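Local coordinates for Melibiose/raffinose/stachyose-binding protein MelE (Bacillus subtilis subsp. subtilis str. 168, PDB 4R6H), which binds melibiose, raffinose and stachyose as the solute-binding component of the MelEDC-MsmX ABC transporter that imports these sugars, at residues A[51-56]-A[328-333]; A[165-170]-A[232-237]; A[171-176]-A[264-269]. All coordinates share one frame; numbering follows the deposited sequence.

Contact 1 (A[51-56]-A[328-333]); sequences RKLAAA and AFMARP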
# COMPACT_ATOMS: atom_id res chain seq x y z
N ARG A 51 19.55 6.23 6.94
CA ARG A 51 20.71 7.05 7.27
C ARG A 51 21.94 6.20 7.57
O ARG A 51 23.03 6.56 7.15
CB ARG A 51 20.40 7.98 8.45
CG ARG A 51 19.40 9.07 8.10
CD ARG A 51 19.25 10.08 9.23
NE ARG A 51 18.07 10.93 9.01
CZ ARG A 51 16.93 10.84 9.70
NH1 ARG A 51 16.78 9.95 10.69
NH2 ARG A 51 15.93 11.67 9.41
N LYS A 52 21.78 5.06 8.25
CA LYS A 52 22.91 4.22 8.55
C LYS A 52 23.49 3.64 7.25
O LYS A 52 24.70 3.56 7.07
CB LYS A 52 22.56 3.17 9.62
CG LYS A 52 22.30 1.75 9.16
CD LYS A 52 23.50 0.88 9.46
CE LYS A 52 23.33 0.13 10.77
NZ LYS A 52 24.09 -1.14 10.76
N LEU A 53 22.63 3.23 6.31
CA LEU A 53 23.12 2.72 5.06
C LEU A 53 23.78 3.82 4.22
O LEU A 53 24.73 3.55 3.53
CB LEU A 53 21.98 2.02 4.30
CG LEU A 53 21.57 0.67 4.87
CD1 LEU A 53 20.31 0.22 4.14
CD2 LEU A 53 22.65 -0.40 4.77
N ALA A 54 23.23 5.03 4.27
CA ALA A 54 23.87 6.17 3.58
C ALA A 54 25.25 6.42 4.17
O ALA A 54 26.22 6.62 3.41
CB ALA A 54 23.02 7.40 3.68
N ALA A 55 25.38 6.35 5.49
CA ALA A 55 26.70 6.51 6.11
C ALA A 55 27.70 5.41 5.67
O ALA A 55 28.90 5.68 5.47
CB ALA A 55 26.56 6.57 7.61
N ALA A 56 27.23 4.18 5.53
CA ALA A 56 28.03 3.08 5.06
C ALA A 56 28.44 3.28 3.62
O ALA A 56 29.56 2.98 3.23
CB ALA A 56 27.29 1.76 5.26
N ALA A 328 22.90 0.47 -6.71
CA ALA A 328 23.59 -0.82 -6.69
C ALA A 328 24.03 -1.21 -5.28
O ALA A 328 23.97 -2.39 -4.91
CB ALA A 328 24.78 -0.83 -7.65
N PHE A 329 24.48 -0.23 -4.50
CA PHE A 329 24.87 -0.44 -3.14
C PHE A 329 23.64 -0.92 -2.33
O PHE A 329 23.74 -1.86 -1.55
CB PHE A 329 25.46 0.85 -2.55
CG PHE A 329 25.77 0.78 -1.10
CD1 PHE A 329 24.81 1.14 -0.18
CD2 PHE A 329 27.03 0.41 -0.63
CE1 PHE A 329 25.04 1.06 1.19
CE2 PHE A 329 27.28 0.35 0.73
CZ PHE A 329 26.29 0.70 1.64
N MET A 330 22.53 -0.21 -2.45
CA MET A 330 21.31 -0.58 -1.72
C MET A 330 20.80 -2.00 -2.08
O MET A 330 20.21 -2.69 -1.22
CB MET A 330 20.22 0.45 -1.98
CG MET A 330 20.47 1.79 -1.30
SD MET A 330 20.52 1.80 0.49
CE MET A 330 18.80 1.47 0.90
N ALA A 331 21.07 -2.42 -3.31
CA ALA A 331 20.63 -3.72 -3.83
C ALA A 331 21.50 -4.89 -3.39
O ALA A 331 21.11 -6.05 -3.59
CB ALA A 331 20.56 -3.69 -5.35
N ARG A 332 22.67 -4.62 -2.85
CA ARG A 332 23.51 -5.72 -2.30
C ARG A 332 22.65 -6.47 -1.25
O ARG A 332 22.01 -5.84 -0.42
CB ARG A 332 24.76 -5.17 -1.65
CG ARG A 332 25.70 -4.50 -2.61
CD ARG A 332 26.91 -4.02 -1.83
NE ARG A 332 27.79 -3.25 -2.69
CZ ARG A 332 28.78 -2.47 -2.27
NH1 ARG A 332 29.07 -2.38 -0.99
NH2 ARG A 332 29.53 -1.84 -3.17
N PRO A 333 22.67 -7.81 -1.25
CA PRO A 333 21.73 -8.53 -0.39
C PRO A 333 21.74 -8.16 1.10
O PRO A 333 20.68 -8.02 1.70
CB PRO A 333 22.14 -9.99 -0.57
CG PRO A 333 22.78 -10.04 -1.92
CD PRO A 333 23.42 -8.70 -2.16

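Contact 2 (A[165-170]-A[232-237]); sequences DFIKAL and SEILKQ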
# COMPACT_ATOMS: atom_id res chain seq x y z
N ASP A 165 -17.90 -15.21 1.63
CA ASP A 165 -17.38 -16.01 2.73
C ASP A 165 -16.85 -15.15 3.88
O ASP A 165 -16.95 -15.50 5.06
CB ASP A 165 -16.33 -16.97 2.23
CG ASP A 165 -16.92 -18.16 1.49
OD1 ASP A 165 -18.15 -18.39 1.60
OD2 ASP A 165 -16.16 -18.81 0.78
N PHE A 166 -16.31 -13.98 3.54
CA PHE A 166 -15.86 -13.02 4.56
C PHE A 166 -17.03 -12.55 5.43
O PHE A 166 -17.00 -12.60 6.64
CB PHE A 166 -15.14 -11.86 3.82
CG PHE A 166 -14.62 -10.75 4.73
CD1 PHE A 166 -13.99 -10.99 5.95
CD2 PHE A 166 -14.75 -9.43 4.32
CE1 PHE A 166 -13.56 -9.96 6.75
CE2 PHE A 166 -14.28 -8.40 5.09
CZ PHE A 166 -13.69 -8.66 6.32
N ILE A 167 -18.08 -12.07 4.77
CA ILE A 167 -19.25 -11.57 5.48
C ILE A 167 -19.89 -12.71 6.32
O ILE A 167 -20.26 -12.47 7.45
CB ILE A 167 -20.27 -10.97 4.49
CG1 ILE A 167 -19.67 -9.72 3.86
CG2 ILE A 167 -21.60 -10.70 5.20
CD1 ILE A 167 -20.51 -9.22 2.72
N LYS A 168 -19.92 -13.92 5.76
CA LYS A 168 -20.43 -15.06 6.53
C LYS A 168 -19.59 -15.30 7.79
O LYS A 168 -20.13 -15.47 8.90
CB LYS A 168 -20.46 -16.30 5.66
CG LYS A 168 -21.11 -17.52 6.32
CD LYS A 168 -21.33 -18.57 5.23
CE LYS A 168 -21.54 -19.96 5.78
NZ LYS A 168 -21.66 -20.90 4.63
N ALA A 169 -18.26 -15.21 7.66
CA ALA A 169 -17.41 -15.31 8.85
C ALA A 169 -17.72 -14.24 9.89
O ALA A 169 -17.71 -14.50 11.08
CB ALA A 169 -15.93 -15.24 8.46
N LEU A 170 -17.92 -12.99 9.44
CA LEU A 170 -18.26 -11.91 10.35
C LEU A 170 -19.54 -12.22 11.10
O LEU A 170 -19.64 -12.00 12.29
CB LEU A 170 -18.39 -10.57 9.58
CG LEU A 170 -17.12 -10.12 8.84
CD1 LEU A 170 -17.39 -8.75 8.27
CD2 LEU A 170 -15.89 -10.10 9.76
N SER A 232 -20.35 0.21 -1.33
CA SER A 232 -21.05 0.98 -0.33
C SER A 232 -22.20 0.17 0.34
O SER A 232 -22.45 0.30 1.55
CB SER A 232 -21.61 2.26 -0.94
OG SER A 232 -20.53 3.16 -1.26
N GLU A 233 -22.86 -0.64 -0.48
CA GLU A 233 -23.90 -1.54 0.03
C GLU A 233 -23.32 -2.53 1.04
O GLU A 233 -23.91 -2.74 2.11
CB GLU A 233 -24.65 -2.23 -1.09
CG GLU A 233 -25.58 -1.25 -1.79
CD GLU A 233 -26.10 -1.79 -3.07
OE1 GLU A 233 -25.32 -2.37 -3.83
OE2 GLU A 233 -27.30 -1.66 -3.29
N ILE A 234 -22.18 -3.11 0.71
CA ILE A 234 -21.54 -4.05 1.62
C ILE A 234 -21.18 -3.36 2.94
O ILE A 234 -21.43 -3.85 4.03
CB ILE A 234 -20.30 -4.68 0.97
CG1 ILE A 234 -20.67 -5.63 -0.18
CG2 ILE A 234 -19.53 -5.44 2.07
CD1 ILE A 234 -21.59 -6.79 0.21
N LEU A 235 -20.62 -2.16 2.85
CA LEU A 235 -20.23 -1.43 4.06
C LEU A 235 -21.46 -1.10 4.93
O LEU A 235 -21.44 -1.24 6.13
CB LEU A 235 -19.43 -0.16 3.71
CG LEU A 235 -18.75 0.58 4.86
CD1 LEU A 235 -17.88 -0.37 5.67
CD2 LEU A 235 -17.96 1.79 4.33
N LYS A 236 -22.55 -0.72 4.28
CA LYS A 236 -23.79 -0.44 4.97
C LYS A 236 -24.40 -1.70 5.58
O LYS A 236 -24.87 -1.60 6.71
CB LYS A 236 -24.78 0.26 4.02
CG LYS A 236 -26.03 0.78 4.77
CD LYS A 236 -25.63 1.95 5.66
CE LYS A 236 -26.83 2.55 6.37
NZ LYS A 236 -26.40 3.72 7.18
N GLN A 237 -24.33 -2.81 4.86
CA GLN A 237 -24.70 -4.12 5.45
C GLN A 237 -23.92 -4.43 6.71
O GLN A 237 -24.47 -4.79 7.76
CB GLN A 237 -24.48 -5.23 4.45
CG GLN A 237 -25.44 -5.19 3.31
CD GLN A 237 -25.03 -6.15 2.22
OE1 GLN A 237 -24.39 -7.21 2.48
NE2 GLN A 237 -25.39 -5.81 0.99

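Contact 3 (A[171-176]-A[264-269]); sequences RTIKEK and KIAFTM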
# COMPACT_ATOMS: atom_id res chain seq x y z
N ARG A 171 -20.54 -12.71 10.36
CA ARG A 171 -21.82 -13.10 10.99
C ARG A 171 -21.60 -14.20 12.02
O ARG A 171 -22.17 -14.15 13.12
CB ARG A 171 -22.82 -13.54 9.92
CG ARG A 171 -23.37 -12.37 9.12
CD ARG A 171 -24.77 -12.62 8.57
NE ARG A 171 -24.83 -13.94 7.99
CZ ARG A 171 -24.41 -14.24 6.76
NH1 ARG A 171 -24.48 -15.50 6.36
NH2 ARG A 171 -23.97 -13.31 5.92
N THR A 172 -20.74 -15.15 11.69
CA THR A 172 -20.43 -16.23 12.65
C THR A 172 -19.80 -15.71 13.92
O THR A 172 -20.14 -16.11 15.05
CB THR A 172 -19.47 -17.26 12.01
OG1 THR A 172 -20.14 -17.89 10.91
CG2 THR A 172 -19.02 -18.31 13.05
N ILE A 173 -18.84 -14.81 13.78
CA ILE A 173 -18.19 -14.24 14.94
C ILE A 173 -19.19 -13.48 15.81
O ILE A 173 -19.16 -13.58 17.05
CB ILE A 173 -17.01 -13.33 14.46
CG1 ILE A 173 -15.90 -14.19 13.85
CG2 ILE A 173 -16.44 -12.48 15.56
CD1 ILE A 173 -15.07 -13.48 12.78
N LYS A 174 -20.08 -12.70 15.19
CA LYS A 174 -21.04 -11.97 15.93
C LYS A 174 -21.94 -12.94 16.72
O LYS A 174 -22.17 -12.71 17.90
CB LYS A 174 -21.87 -11.04 15.03
CG LYS A 174 -22.95 -10.32 15.83
CD LYS A 174 -23.79 -9.37 15.00
CE LYS A 174 -25.01 -10.03 14.39
NZ LYS A 174 -26.01 -9.05 13.83
N GLU A 175 -22.42 -13.97 16.03
CA GLU A 175 -23.37 -14.99 16.63
C GLU A 175 -22.67 -15.71 17.80
O GLU A 175 -23.14 -15.71 18.96
CB GLU A 175 -23.81 -15.97 15.53
CG GLU A 175 -24.94 -15.45 14.62
CD GLU A 175 -25.00 -15.96 13.15
OE1 GLU A 175 -24.34 -16.95 12.73
OE2 GLU A 175 -25.78 -15.33 12.37
N LYS A 176 -21.50 -16.25 17.52
CA LYS A 176 -20.84 -17.13 18.49
C LYS A 176 -20.17 -16.37 19.63
O LYS A 176 -20.07 -16.90 20.75
CB LYS A 176 -19.86 -18.09 17.79
CG LYS A 176 -20.46 -18.98 16.72
CD LYS A 176 -20.84 -20.38 17.20
CE LYS A 176 -20.98 -21.33 16.02
NZ LYS A 176 -19.72 -21.45 15.22
N LYS A 264 -10.20 -8.67 21.24
CA LYS A 264 -11.44 -7.96 21.03
C LYS A 264 -11.82 -7.74 19.56
O LYS A 264 -12.93 -7.24 19.27
CB LYS A 264 -11.45 -6.67 21.85
CG LYS A 264 -11.59 -6.97 23.34
CD LYS A 264 -11.53 -5.74 24.23
CE LYS A 264 -11.63 -6.10 25.71
NZ LYS A 264 -10.94 -5.10 26.56
N ILE A 265 -10.93 -8.16 18.65
CA ILE A 265 -11.12 -7.88 17.22
C ILE A 265 -10.79 -9.10 16.41
O ILE A 265 -9.70 -9.65 16.56
CB ILE A 265 -10.21 -6.71 16.76
CG1 ILE A 265 -10.66 -5.36 17.36
CG2 ILE A 265 -10.21 -6.58 15.24
CD1 ILE A 265 -9.64 -4.26 17.16
N ALA A 266 -11.67 -9.54 15.51
CA ALA A 266 -11.35 -10.67 14.64
C ALA A 266 -10.56 -10.28 13.39
O ALA A 266 -9.50 -10.83 13.14
CB ALA A 266 -12.59 -11.45 14.26
N PHE A 267 -11.08 -9.34 12.62
CA PHE A 267 -10.46 -8.86 11.37
C PHE A 267 -10.30 -7.35 11.39
O PHE A 267 -11.11 -6.62 11.96
CB PHE A 267 -11.33 -9.17 10.18
CG PHE A 267 -11.47 -10.61 9.84
CD1 PHE A 267 -10.59 -11.22 8.94
CD2 PHE A 267 -12.55 -11.36 10.32
CE1 PHE A 267 -10.77 -12.53 8.56
CE2 PHE A 267 -12.71 -12.70 9.96
CZ PHE A 267 -11.84 -13.28 9.07
N THR A 268 -9.30 -6.88 10.65
CA THR A 268 -9.16 -5.45 10.34
C THR A 268 -8.38 -5.33 9.06
O THR A 268 -7.71 -6.27 8.67
CB THR A 268 -8.56 -4.65 11.52
OG1 THR A 268 -8.78 -3.26 11.32
CG2 THR A 268 -7.06 -4.90 11.69
N MET A 269 -8.48 -4.20 8.36
CA MET A 269 -7.68 -4.00 7.16
C MET A 269 -6.23 -3.90 7.52
O MET A 269 -5.85 -3.43 8.60
CB MET A 269 -8.09 -2.73 6.43
CG MET A 269 -9.53 -2.61 5.96
SD MET A 269 -10.19 -3.68 4.69
CE MET A 269 -9.04 -3.38 3.32

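Contact 1 (A[51-56]-A[328-333])
Leu53 and Ala56 of helix 44-60 meet Phe329 and Met330 near the end of helix 320-331, with the CA atoms of Leu53 and Met330 7.8 Å apart. The apolar side-chain part is Leu53 against Met330: CD1 of Leu53 lies 3.8 Å from CE of Met330 and 4.0 Å from its SD, and the two side chains cross at a slant. Met330 is bent at both chi2 (-63°) and chi3 (-69°), and this folding brings the methyl round to the leucine. The aromatic part is carried by Phe329. Its ring leans obliquely on the backbone of the other helix, CE1 coming to 3.4 Å from O of Leu53, and CZ lies 3.9 Å from CB of Ala56. Phe57 adds an edge-to-face ring contact to Phe329. The ring also meets a charged group: CD2 of Phe329 lies 3.5 Å above the guanidinium plane of Arg332, offset toward the rim. NH2 of Arg332 forms a salt bridge with Glu60, and Arg332 is the N-cap of helix 333-343. No hydrogen bond spans the two segments. Ala54 points away, packing on Val66 and Leu68 of strand 64-69. Helix 44-60 joins the parallel strands 33-38 and 64-69, and helix 320-331 packs on this beta-alpha-beta crossover, typical of an alpha/beta lobe of a solute-binding protein.

Contact 2 (A[165-170]-A[232-237])
The segments 165-170 and 232-237 are both fully helical, each an interior piece of a longer helix (163-177 and 229-240), and they come nearest at Ile167 and Ile234, whose CA atoms stand 8.8 Å apart. This is a sparse helix-helix contact in one alpha/beta lobe of the two-lobed solute-binding fold. Only 91 Å² is buried, no hydrogen bond passes between the segments, and the gap between the backbones is bridged mainly by two isoleucine side chains. Ile167 and Ile234 each point toward the partner helix. In Ile167 the chain is extended, with chi2 at 170°, and its terminal methyl reaches far out from the helix. Ile234 turns at chi2 (-58°), which brings CD1 back toward its own CA, so that CD1 and CG2 together face the incoming methyl. At the margin, the partly exposed Gln237, one turn after Ile234, brings OE1 to 4.4 Å from CD1 of Ile167, a loose van der Waals approach. Other residues of helix 229-240 have partners of their own: Leu235 packs on helix 192-206 and helix 383-395, and Lys236 NZ forms a salt bridge with Asp397. At the centre, the single methyl CD1 of Ile167 touches both branches of Ile234, CD1 at 3.7 Å and CG2 at 4.0 Å.

Contact 3 (A[171-176]-A[264-269])
Ile173 pushes its CD1 methyl into the angle between Ala266 and Phe267, meeting the methyl of the one and the ring rim of the other. The tighter approach is to Ala266, where CD1 of Ile173 is 3.5 Å from CB, a close methyl-methyl contact. The CG2 branch of Ile173 also lies alongside, 4.2 Å from the same CB, and the alanine methyl is thus met by both branches of the isoleucine. Toward Phe267 the methyl comes in at the edge, near the ring plane, at 3.8 Å from CE2 and 4.1 Å from CD2. Because CG1 of Ile173 sits beside its backbone N (chi1 -69°) and the chain is then nearly extended (chi2 151°), CD1 stands well out from the helix. Helix 163-177 here covers a mixed sheet of the alpha/beta lobe, in which strand 265-269 runs parallel to strand 182-185 and antiparallel to strand 141-148. The chain turns a corner at Ala266, which nonetheless keeps backbone hydrogen bonds to Val182 and Asn148; its CB points toward the helix, whereas that of Ile265 points away. Phe267 does not aim straight at the helix, but its ring swings round far enough to reach Ile173. That ring also packs edge-to-face with Phe166 and touches Phe184. Ile157, Ile181 and Pro183 add further apolar contacts to Ile173.

Contacts 2 and 3 are neighbours, their centres 11 Å apart, and both use helix 163-177: one side of it meets helix 229-240 and another meets strand 265-269. They touch directly, CD2 of Leu170 lying 3.6 Å from CD2 of Phe267, so the two contacts adjoin through the side chains of helix 163-177. Along the chain their segments alternate, and both are nested inside the long loop closed by contact 1. Contact 1 lies on the opposite side of the chain's centre, 45 Å from contact 2 and 43 Å from contact 3 between centres. This is consistent with contact 1 lying in one lobe and contacts 2 and 3 in the other lobe of a solute-binding protein, here in an open conformation.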